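Local atomic coordinates of stiv-a81 (Sulfolobus Turreted Icosahedral Virus, PDB entry 3RKL), a protein that is of unknown function but, in a turreted virus of hyperthermophilic Sulfolobus, forms a four-helix bundle with a small antiparallel sheet packed against its helices. Residues L32-V36 against Y64-L68. The protein carries 1 engineered substitution. Sequence-based numbering, arbitrary orientation.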
# COMPACT_ATOMS: atom_id res chain seq x y z
N LEU A 32 6.43 -13.52 8.83
CA LEU A 32 6.19 -14.80 8.17
C LEU A 32 4.93 -14.75 7.29
O LEU A 32 4.92 -15.31 6.19
CB LEU A 32 6.09 -15.94 9.18
CG LEU A 32 7.39 -16.33 9.90
CD1 LEU A 32 7.09 -17.21 11.11
CD2 LEU A 32 8.33 -17.03 8.97
N ALA A 33 3.88 -14.07 7.74
CA ALA A 33 2.68 -13.94 6.93
C ALA A 33 2.97 -13.18 5.63
O ALA A 33 2.47 -13.53 4.57
CB ALA A 33 1.51 -13.28 7.71
N GLU A 34 3.75 -12.12 5.76
CA GLU A 34 4.15 -11.31 4.62
C GLU A 34 4.97 -12.13 3.62
O GLU A 34 4.77 -12.04 2.41
CB GLU A 34 4.92 -10.10 5.12
CG GLU A 34 5.25 -9.08 4.07
CD GLU A 34 5.90 -7.86 4.66
OE1 GLU A 34 6.70 -8.00 5.62
OE2 GLU A 34 5.63 -6.75 4.16
N ILE A 35 5.91 -12.94 4.14
CA ILE A 35 6.73 -13.80 3.29
C ILE A 35 5.86 -14.80 2.53
O ILE A 35 6.03 -15.01 1.33
CB ILE A 35 7.85 -14.50 4.11
CG1 ILE A 35 8.93 -13.49 4.48
CG2 ILE A 35 8.44 -15.70 3.35
CD1 ILE A 35 9.81 -13.90 5.65
N VAL A 36 4.92 -15.44 3.23
CA VAL A 36 4.03 -16.40 2.60
C VAL A 36 3.20 -15.71 1.51
O VAL A 36 3.08 -16.23 0.40
CB VAL A 36 3.13 -17.08 3.65
CG1 VAL A 36 2.03 -17.91 3.02
CG2 VAL A 36 4.00 -17.97 4.58
N TYR A 64 7.55 -21.86 5.08
CA TYR A 64 7.26 -20.64 5.85
C TYR A 64 5.83 -20.64 6.41
O TYR A 64 5.61 -20.16 7.51
CB TYR A 64 7.61 -19.39 5.04
CG TYR A 64 9.07 -19.07 5.19
CD1 TYR A 64 9.49 -18.20 6.18
CD2 TYR A 64 10.03 -19.69 4.41
CE1 TYR A 64 10.82 -17.92 6.38
CE2 TYR A 64 11.39 -19.42 4.60
CZ TYR A 64 11.77 -18.54 5.60
OH TYR A 64 13.09 -18.24 5.82
N ALA A 65 4.88 -21.24 5.70
CA ALA A 65 3.52 -21.39 6.22
C ALA A 65 3.51 -22.32 7.45
O ALA A 65 2.76 -22.10 8.40
CB ALA A 65 2.59 -21.92 5.13
N ILE A 66 4.35 -23.36 7.42
CA ILE A 66 4.48 -24.27 8.56
C ILE A 66 5.05 -23.51 9.78
O ILE A 66 4.54 -23.64 10.89
CB ILE A 66 5.34 -25.50 8.20
CG1 ILE A 66 4.55 -26.46 7.30
CG2 ILE A 66 5.85 -26.21 9.47
CD1 ILE A 66 3.49 -27.29 8.02
N TYR A 67 6.08 -22.70 9.55
CA TYR A 67 6.70 -21.92 10.64
C TYR A 67 5.68 -20.95 11.25
O TYR A 67 5.61 -20.76 12.47
CB TYR A 67 7.91 -21.16 10.14
CG TYR A 67 9.00 -22.02 9.55
CD1 TYR A 67 9.15 -23.36 9.92
CD2 TYR A 67 9.89 -21.49 8.63
CE1 TYR A 67 10.14 -24.14 9.37
CE2 TYR A 67 10.90 -22.27 8.10
CZ TYR A 67 11.01 -23.59 8.46
OH TYR A 67 12.02 -24.35 7.89
N LEU A 68 4.88 -20.35 10.38
CA LEU A 68 3.82 -19.44 10.79
C LEU A 68 2.76 -20.16 11.64
O LEU A 68 2.33 -19.64 12.67
CB LEU A 68 3.21 -18.81 9.55
CG LEU A 68 2.09 -17.80 9.69
CD1 LEU A 68 2.47 -16.67 10.68
CD2 LEU A 68 1.76 -17.28 8.30
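Leu32, Ile35 and Val36 meet Tyr64 and Leu68 in a purely apolar contact between the two antiparallel helices of a hairpin, 25-46 and 55-80, close to the centre of the chain. The short axes pass 9.1 Å apart with their N-to-C directions at 154°, and no hydrogen bond crosses between them; the contact is van der Waals packing, with methyls resting on side chains and backbone alike.

Leu32 divides its two methyls between two partners on 64-68. Leu32 CD2 lies at the edge of the Tyr64 ring, near its plane, an unusually short 3.2 Å from Tyr64 CD1 and with Tyr64 CE1 also near; the two side chains cross at roughly a right angle. The other branch, Leu32 CD1, lies 3.9 Å from the backbone N of Leu68. Ile35 addresses the same ring differently: its CG2 stands over one face in a CH-pi contact, 4.2 Å from the centroid and 26° off the normal. On the opposite face Tyr67 CD2 lies 4.1 Å above the plane, offset toward the rim, so the Tyr64 ring is sandwiched between them.

The rotamer of Val36 (chi1 170°) sets CG2 beside its own backbone N, anti to its carbonyl carbon, and this branch touches Ala65 N at 3.6 Å. Leu68 answers: its CD2 lies 3.7 Å from Ala33 CA, while its CD1 packs 4.0 Å from Leu32 CB.

All eight touching residues are buried, and further copies of the protein contribute: Leu68 of a second subunit packs on both Val36 and Leu68, and Leu46 of a third on Ile35. Tyr67, which meets Leu32 through CB, stacks on Phe20 of the sheet. The protein is a four-helix bundle; this contact pairs the two helices that one chain contributes, and the second subunit probably supplies the other two.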